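Multicopper oxidase (Uncultured bacterium, PDB 4E9X) probably oxidises its substrates at a mononuclear copper and reduces oxygen to water at a copper cluster shared between subunits. Local coordinates at residues F251-V255 with D256-T260; H38-E41 with G42-V45; D292-F296 with Y297-L301. One frame throughout, in Å; residues are numbered along the deposited sequence.

Contact 1. Residues F251-V255 with D256-T260. With CU (copper (II) ion), chain F; CU (copper (II) ion), chain S.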
loop_
_atom_site.group_PDB
_atom_site.type_symbol
_atom_site.label_atom_id
_atom_site.label_comp_id
_atom_site.label_asym_id
_atom_site.label_seq_id
_atom_site.Cartn_x
_atom_site.Cartn_y
_atom_site.Cartn_z
ATOM N N PHE A 251 -9.038 -12.514 -13.113
ATOM C CA PHE A 251 -8.906 -12.203 -11.674
ATOM C C PHE A 251 -7.394 -12.038 -11.541
ATOM O O PHE A 251 -6.647 -12.980 -11.803
ATOM C CB PHE A 251 -9.486 -13.374 -10.905
ATOM C CG PHE A 251 -9.560 -13.294 -9.349
ATOM C CD1 PHE A 251 -10.028 -14.378 -8.638
ATOM C CD2 PHE A 251 -9.194 -12.152 -8.617
ATOM C CE1 PHE A 251 -10.159 -14.397 -7.252
ATOM C CE2 PHE A 251 -9.295 -12.204 -7.243
ATOM C CZ PHE A 251 -9.744 -13.276 -6.552
ATOM N N HIS A 252 -6.936 -10.831 -11.180
ATOM C CA HIS A 252 -5.491 -10.594 -11.377
ATOM C C HIS A 252 -4.997 -9.456 -10.508
ATOM O O HIS A 252 -5.755 -8.624 -10.030
ATOM C CB HIS A 252 -5.180 -10.265 -12.847
ATOM C CG HIS A 252 -5.864 -9.014 -13.310
ATOM N ND1 HIS A 252 -5.279 -7.735 -13.258
ATOM C CD2 HIS A 252 -7.086 -8.804 -13.822
ATOM C CE1 HIS A 252 -6.192 -6.877 -13.742
ATOM N NE2 HIS A 252 -7.294 -7.473 -14.108
ATOM N N ASP A 253 -3.677 -9.409 -10.356
ATOM C CA ASP A 253 -3.001 -8.251 -9.747
ATOM C C ASP A 253 -3.145 -7.089 -10.717
ATOM O O ASP A 253 -2.814 -7.198 -11.911
ATOM C CB ASP A 253 -1.556 -8.650 -9.478
ATOM C CG ASP A 253 -0.712 -7.626 -8.789
ATOM O OD1 ASP A 253 -1.151 -6.482 -8.557
ATOM O OD2 ASP A 253 0.457 -7.993 -8.469
ATOM N N HIS A 254 -3.638 -5.971 -10.205
ATOM C CA HIS A 254 -3.868 -4.774 -11.040
ATOM C C HIS A 254 -2.666 -3.868 -11.100
ATOM O O HIS A 254 -2.698 -2.807 -11.780
ATOM C CB HIS A 254 -5.103 -4.068 -10.487
ATOM C CG HIS A 254 -5.874 -3.273 -11.516
ATOM N ND1 HIS A 254 -5.419 -2.144 -12.205
ATOM C CD2 HIS A 254 -7.135 -3.436 -11.970
ATOM C CE1 HIS A 254 -6.367 -1.705 -13.004
ATOM N NE2 HIS A 254 -7.456 -2.464 -12.914
ATOM N N VAL A 255 -1.578 -4.147 -10.381
ATOM C CA VAL A 255 -0.370 -3.311 -10.477
ATOM C C VAL A 255 0.209 -3.511 -11.860
ATOM O O VAL A 255 0.588 -4.648 -12.213
ATOM C CB VAL A 255 0.649 -3.651 -9.377
ATOM C CG1 VAL A 255 1.948 -2.900 -9.595
ATOM C CG2 VAL A 255 0.010 -3.382 -7.981
ATOM N N ASP A 256 0.262 -2.457 -12.659
ATOM C CA ASP A 256 0.547 -2.590 -14.108
ATOM C C ASP A 256 1.827 -3.331 -14.417
ATOM O O ASP A 256 1.804 -4.174 -15.324
ATOM C CB ASP A 256 0.594 -1.186 -14.720
ATOM C CG ASP A 256 -0.637 -0.358 -14.388
ATOM O OD1 ASP A 256 -1.359 -0.475 -13.365
ATOM O OD2 ASP A 256 -0.919 0.498 -15.239
ATOM N N THR A 257 2.943 -3.039 -13.727
ATOM C CA THR A 257 4.172 -3.751 -14.054
ATOM C C THR A 257 4.160 -5.199 -13.633
ATOM O O THR A 257 4.994 -5.995 -14.077
ATOM C CB THR A 257 5.387 -3.047 -13.409
ATOM O OG1 THR A 257 5.088 -3.077 -12.006
ATOM C CG2 THR A 257 5.573 -1.619 -13.831
ATOM N N HIS A 258 3.206 -5.652 -12.812
ATOM C CA HIS A 258 3.171 -7.039 -12.363
ATOM C C HIS A 258 2.486 -7.959 -13.352
ATOM O O HIS A 258 2.607 -9.170 -13.169
ATOM C CB HIS A 258 2.390 -7.116 -11.029
ATOM C CG HIS A 258 3.154 -6.444 -9.927
ATOM N ND1 HIS A 258 2.764 -6.521 -8.621
ATOM C CD2 HIS A 258 4.303 -5.706 -9.940
ATOM C CE1 HIS A 258 3.623 -5.852 -7.861
ATOM N NE2 HIS A 258 4.574 -5.346 -8.648
ATOM N N VAL A 259 1.793 -7.408 -14.378
ATOM C CA VAL A 259 1.228 -8.335 -15.383
ATOM C C VAL A 259 2.171 -8.408 -16.575
ATOM O O VAL A 259 1.853 -8.364 -17.757
ATOM C CB VAL A 259 -0.198 -7.969 -15.799
ATOM C CG1 VAL A 259 -1.105 -8.270 -14.574
ATOM C CG2 VAL A 259 -0.358 -6.564 -16.233
ATOM N N THR A 260 3.434 -8.584 -16.217
ATOM C CA THR A 260 4.498 -8.787 -17.197
ATOM C C THR A 260 5.345 -9.971 -16.717
ATOM O O THR A 260 5.259 -10.400 -15.555
ATOM C CB THR A 260 5.385 -7.538 -17.382
ATOM O OG1 THR A 260 6.149 -7.266 -16.168
ATOM C CG2 THR A 260 4.587 -6.287 -17.726
HETATM CU CU CU F . -8.563 -6.672 -15.396
HETATM CU CU CU S . -9.250 -2.126 -13.898
HETATM O O HOH W 1 -3.973 0.665 -13.046
#

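Contact 2. Residues H38-E41 with G42-V45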
loop_
_atom_site.group_PDB
_atom_site.type_symbol
_atom_site.label_atom_id
_atom_site.label_comp_id
_atom_site.label_asym_id
_atom_site.label_seq_id
_atom_site.Cartn_x
_atom_site.Cartn_y
_atom_site.Cartn_z
ATOM N N HIS A 38 -3.272 -27.805 7.970
ATOM C CA HIS A 38 -4.670 -27.468 8.251
ATOM C C HIS A 38 -5.027 -28.143 9.564
ATOM O O HIS A 38 -5.033 -29.374 9.656
ATOM C CB HIS A 38 -5.554 -27.929 7.079
ATOM C CG HIS A 38 -6.937 -27.404 7.140
ATOM N ND1 HIS A 38 -7.939 -27.817 6.265
ATOM C CD2 HIS A 38 -7.539 -26.447 7.915
ATOM C CE1 HIS A 38 -9.054 -27.136 6.534
ATOM N NE2 HIS A 38 -8.868 -26.326 7.513
ATOM N N VAL A 39 -5.297 -27.351 10.586
ATOM C CA VAL A 39 -5.582 -27.864 11.927
ATOM C C VAL A 39 -6.779 -27.138 12.500
ATOM O O VAL A 39 -7.304 -26.206 11.860
ATOM C CB VAL A 39 -4.347 -27.733 12.830
ATOM C CG1 VAL A 39 -3.130 -28.458 12.239
ATOM C CG2 VAL A 39 -3.937 -26.292 13.156
ATOM N N GLN A 40 -7.211 -27.579 13.684
ATOM C CA GLN A 40 -8.326 -26.942 14.390
ATOM C C GLN A 40 -7.842 -26.081 15.541
ATOM O O GLN A 40 -6.822 -26.412 16.190
ATOM C CB GLN A 40 -9.231 -28.055 14.958
ATOM C CG GLN A 40 -10.578 -27.593 15.446
ATOM C CD GLN A 40 -11.492 -28.802 15.653
ATOM O OE1 GLN A 40 -11.097 -29.946 15.896
ATOM N NE2 GLN A 40 -12.789 -28.542 15.546
ATOM N N GLU A 41 -8.593 -25.004 15.795
ATOM C CA GLU A 41 -8.305 -24.171 16.958
ATOM C C GLU A 41 -8.169 -25.043 18.195
ATOM O O GLU A 41 -8.970 -25.949 18.492
ATOM C CB GLU A 41 -9.485 -23.244 17.180
ATOM C CG GLU A 41 -9.340 -22.285 18.334
ATOM C CD GLU A 41 -10.560 -21.387 18.536
ATOM O OE1 GLU A 41 -11.557 -21.464 17.791
ATOM O OE2 GLU A 41 -10.484 -20.531 19.449
ATOM N N GLY A 42 -7.073 -24.817 18.938
ATOM C CA GLY A 42 -6.747 -25.546 20.162
ATOM C C GLY A 42 -5.870 -26.761 19.924
ATOM O O GLY A 42 -5.428 -27.366 20.906
ATOM N N ASP A 43 -5.609 -27.195 18.696
ATOM C CA ASP A 43 -4.759 -28.359 18.522
ATOM C C ASP A 43 -3.358 -28.038 19.011
ATOM O O ASP A 43 -2.864 -26.894 18.985
ATOM C CB ASP A 43 -4.703 -28.806 17.068
ATOM C CG ASP A 43 -5.973 -29.482 16.561
ATOM O OD1 ASP A 43 -6.852 -29.905 17.333
ATOM O OD2 ASP A 43 -6.064 -29.607 15.323
ATOM N N ASP A 44 -2.697 -29.118 19.488
ATOM C CA ASP A 44 -1.292 -29.049 19.807
ATOM C C ASP A 44 -0.512 -29.525 18.593
ATOM O O ASP A 44 -0.630 -30.686 18.219
ATOM C CB ASP A 44 -1.043 -29.961 21.008
ATOM C CG ASP A 44 -1.818 -29.416 22.206
ATOM O OD1 ASP A 44 -1.705 -28.204 22.516
ATOM O OD2 ASP A 44 -2.555 -30.210 22.826
ATOM N N VAL A 45 0.279 -28.631 18.013
ATOM C CA VAL A 45 1.023 -28.924 16.786
ATOM C C VAL A 45 2.477 -29.207 17.129
ATOM O O VAL A 45 3.097 -28.487 17.917
ATOM C CB VAL A 45 0.894 -27.730 15.829
ATOM C CG1 VAL A 45 1.638 -28.028 14.531
ATOM C CG2 VAL A 45 -0.561 -27.476 15.548
HETATM O O HOH W 2 -8.676 -31.451 16.189
HETATM O O HOH W 3 -8.670 -28.581 18.981
#

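Contact 3. Residues D292-F296 with Y297-L301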
loop_
_atom_site.group_PDB
_atom_site.type_symbol
_atom_site.label_atom_id
_atom_site.label_comp_id
_atom_site.label_asym_id
_atom_site.label_seq_id
_atom_site.Cartn_x
_atom_site.Cartn_y
_atom_site.Cartn_z
ATOM N N ASP A 292 -5.165 -28.350 -13.300
ATOM C CA ASP A 292 -4.846 -28.779 -11.945
ATOM C C ASP A 292 -5.937 -28.297 -10.969
ATOM O O ASP A 292 -5.947 -27.122 -10.608
ATOM C CB ASP A 292 -3.502 -28.190 -11.525
ATOM C CG ASP A 292 -3.152 -28.515 -10.108
ATOM O OD1 ASP A 292 -3.849 -29.328 -9.464
ATOM O OD2 ASP A 292 -2.132 -27.914 -9.610
ATOM N N PRO A 293 -6.823 -29.174 -10.517
ATOM C CA PRO A 293 -7.918 -28.713 -9.628
ATOM C C PRO A 293 -7.408 -28.273 -8.262
ATOM O O PRO A 293 -8.206 -27.711 -7.474
ATOM C CB PRO A 293 -8.819 -29.921 -9.485
ATOM C CG PRO A 293 -7.987 -31.107 -9.889
ATOM C CD PRO A 293 -6.879 -30.617 -10.817
ATOM N N ASN A 294 -6.157 -28.572 -7.912
ATOM C CA ASN A 294 -5.623 -28.214 -6.607
ATOM C C ASN A 294 -4.601 -27.095 -6.631
ATOM O O ASN A 294 -3.869 -26.925 -5.646
ATOM C CB ASN A 294 -4.970 -29.464 -5.962
ATOM C CG ASN A 294 -4.949 -29.388 -4.454
ATOM O OD1 ASN A 294 -5.883 -28.899 -3.810
ATOM N ND2 ASN A 294 -3.875 -29.942 -3.875
ATOM N N PHE A 295 -4.564 -26.310 -7.684
ATOM C CA PHE A 295 -3.604 -25.213 -7.813
ATOM C C PHE A 295 -3.783 -24.174 -6.714
ATOM O O PHE A 295 -2.832 -23.472 -6.399
ATOM C CB PHE A 295 -3.781 -24.575 -9.195
ATOM C CG PHE A 295 -2.792 -23.406 -9.406
ATOM C CD1 PHE A 295 -1.460 -23.624 -9.677
ATOM C CD2 PHE A 295 -3.254 -22.101 -9.285
ATOM C CE1 PHE A 295 -0.574 -22.544 -9.829
ATOM C CE2 PHE A 295 -2.405 -21.022 -9.427
ATOM C CZ PHE A 295 -1.069 -21.250 -9.697
ATOM N N PHE A 296 -4.987 -24.052 -6.160
ATOM C CA PHE A 296 -5.233 -23.137 -5.045
ATOM C C PHE A 296 -5.516 -23.890 -3.760
ATOM O O PHE A 296 -6.103 -23.343 -2.824
ATOM C CB PHE A 296 -6.429 -22.198 -5.360
ATOM C CG PHE A 296 -6.281 -21.411 -6.643
ATOM C CD1 PHE A 296 -5.454 -20.286 -6.675
ATOM C CD2 PHE A 296 -6.942 -21.781 -7.819
ATOM C CE1 PHE A 296 -5.324 -19.524 -7.828
ATOM C CE2 PHE A 296 -6.814 -20.997 -8.985
ATOM C CZ PHE A 296 -5.990 -19.885 -9.000
ATOM N N TYR A 297 -5.043 -25.162 -3.699
ATOM C CA TYR A 297 -5.212 -26.010 -2.505
ATOM C C TYR A 297 -6.667 -26.326 -2.219
ATOM O O TYR A 297 -7.022 -26.833 -1.153
ATOM C CB TYR A 297 -4.496 -25.460 -1.271
ATOM C CG TYR A 297 -3.075 -25.907 -1.077
ATOM C CD1 TYR A 297 -2.687 -27.232 -1.181
ATOM C CD2 TYR A 297 -2.105 -24.969 -0.712
ATOM C CE1 TYR A 297 -1.348 -27.639 -0.980
ATOM C CE2 TYR A 297 -0.779 -25.343 -0.511
ATOM C CZ TYR A 297 -0.410 -26.671 -0.638
ATOM O OH TYR A 297 0.891 -27.093 -0.455
ATOM N N SER A 298 -7.600 -26.111 -3.183
ATOM C CA SER A 298 -9.030 -26.263 -2.831
ATOM C C SER A 298 -9.422 -27.698 -2.593
ATOM O O SER A 298 -10.323 -27.942 -1.843
ATOM C CB SER A 298 -9.893 -25.716 -3.980
ATOM O OG SER A 298 -9.677 -24.329 -4.163
ATOM N N GLU A 299 -8.727 -28.642 -3.243
ATOM C CA GLU A 299 -9.065 -30.057 -2.948
ATOM C C GLU A 299 -8.444 -30.453 -1.615
ATOM O O GLU A 299 -9.113 -31.048 -0.754
ATOM C CB GLU A 299 -8.601 -30.968 -4.089
ATOM C CG GLU A 299 -9.384 -30.654 -5.377
ATOM C CD GLU A 299 -10.899 -30.765 -5.194
ATOM O OE1 GLU A 299 -11.499 -31.635 -4.504
ATOM O OE2 GLU A 299 -11.618 -29.914 -5.749
ATOM N N SER A 300 -7.180 -30.103 -1.377
ATOM C CA SER A 300 -6.571 -30.444 -0.076
ATOM C C SER A 300 -7.359 -29.850 1.086
ATOM O O SER A 300 -7.410 -30.527 2.126
ATOM C CB SER A 300 -5.140 -29.887 0.012
ATOM O OG SER A 300 -4.327 -30.419 -1.021
ATOM N N LEU A 301 -7.902 -28.641 0.913
ATOM C CA LEU A 301 -8.635 -28.003 2.000
ATOM C C LEU A 301 -9.880 -28.779 2.381
ATOM O O LEU A 301 -10.372 -28.536 3.496
ATOM C CB LEU A 301 -8.993 -26.559 1.608
ATOM C CG LEU A 301 -7.795 -25.634 1.752
ATOM C CD1 LEU A 301 -7.982 -24.345 0.974
ATOM C CD2 LEU A 301 -7.568 -25.240 3.229
HETATM O O HOH W 4 -7.536 -25.368 -6.212
HETATM O O HOH W 5 -10.926 -27.802 -7.448
#

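Contact 1. Residues F251-V255 with D256-T260
His258 turns back on the end of strand 248-253, where Asp253 and Val255 hold it. Its ND1 donates to Asp253 OD2 at 2.7 Å, with 155° at the hydrogen. That oxygen lies in the ring plane and is met on its syn side, tilted from the carboxylate plane. The carboxylate stands 80° from the ring. Val255 covers one face of the imidazole. With chi1 at 173°, its CG1 swings away from its own nitrogen and lies almost straight above the ring centroid of His258, 3.6 Å away, as a CH-pi contact. Asp253 OD1 accepts from Val255 N to form an Asx turn. Ala202 N and His201 ND1 add a bond to OD1 and OD2 respectively, so each carboxylate oxygen is gripped twice. Packing is close where Val259 CG1 comes 3.3 Å from Asp253 O. The same carbonyl takes His252 ND1 at 2.9 Å, which fixes the turn of that ring. His252 NE2 binds one copper at 2.0 Å, and His254 NE2 binds another at 2.1 Å.

The link from Asp256 to His254 is looser. Asp256 OD1 takes a water at 2.9 Å, and this water reaches His254 ND1 by a weak bond. Thr257 and Val255, both partly exposed, barely touch.

His106 of the second subunit shares the copper of His252, together with His206 of this chain. His62 and His104 of the second subunit share that of His254, in a cluster at the subunit interface. Strand 248-253 runs between strands 201-205 and 270-275; Val255 packs on Ala202 of the former and Val259 on Ile270 of the latter.

Contact 2. Residues H38-E41 with G42-V45
Gln40 to Asp43 form a type II beta turn, closed by Asp43 N donating to Gln40 O at 2.9 Å. Gly42 sits at positive phi, where a side chain would jam against the carbonyl of Glu41. The carboxylate of Asp43 folds back over the turn. Its chi1 of -73° places CG beside its own nitrogen and brings OD2 to Gln40 N. That bond is 2.8 Å long and fairly straight, at 164°, and the donor stands well above the carboxylate plane. OD2 also forms a salt bridge with Arg4, while Ala2 N binds OD1. Two waters donate to Asp43 OD1 as well. One bridges to Gln40 OE1, 2.9 Å from it, and the other to Glu41 O at 2.7 Å. Next to the turn, Val39 CG1 and Val45 CG2 meet loosely at 4.3 Å. The Glu41 side chain is extended, and its OE1 accepts from Lys127 N. With an alanine in place of Asp43, Gln40 N would probably lose this acceptor and Arg4 one anionic partner. The acid thus ties strand 36-40, strand 44-51 and the N-terminus together, through charge and hydrogen bonds more than through apolar contact.

Contact 3. Residues D292-F296 with Y297-L301
Asn294 hooks its side-chain amide onto residues 298-301, which have helical backbone angles without the regular bonding, within a buried run of turns in the loop between strands 270-275 and 306-308. With chi1 at -154°, the amide swings away from its own backbone nitrogen towards them. OD1 accepts from Ser300 N at 3.0 Å, nearly straight at 165°, and more weakly from Glu299 N. ND2 returns a bond to Ser300 OG at 2.9 Å, close to the amide plane. Both ends of the amide are therefore used, which fixes its flip. Its backbone works too: Tyr297 N donates to Asn294 O at 2.9 Å and closes a type I turn. Tyr297 CD1 lies 4.0 Å from Asn294 ND2, with ring and amide planes 75° apart. Tyr297 OH is hydrogen-bonded to Gly34 O.

A water fills the inside of the bend. It donates to Pro293 O at 2.7 Å and accepts from Phe296 N and Ser298 N. A second water links Pro293 O to Glu299 OE2, 2.8 Å from it, on the more exposed side. Phe295 CD2 sits over the centre of the Phe296 ring, 3.5 Å above its plane. Phe296 in turn packs on Val140 and Met142 of strand 138-147, and Ser298 OG binds Asp139 O.

Asp292 OD1 accepts from Asn294 N, an Asx turn at the start of the run. The sequence is thus an Asx turn, two overlapping type I turns, and then residues 298-301, whose amides at Glu299 (weakly) and Ser300 are held by a side-chain carbonyl.

How the contacts relate
Along the chain the order is contact 2, contact 1, contact 3. Contact 2 joins strands 36-40 and 44-51 in the first multicopper oxidase range. These strands belong to different sheets, so its turn links two sheets. Contact 1 ends strand 248-253 in the second range. Their centres are about 35 Å apart, on opposite sides of the chain's centre. Contact 3 lies in the later loop, its centre about 21 Å from that of contact 2 and about 23 Å from that of contact 1. It touches contact 2, where His38 packs against Leu301. Through Leu36 and Val140 it joins strand 36-40 to strand 138-147. Contact 1 alone holds copper ligands; the other two connect parts of the fold.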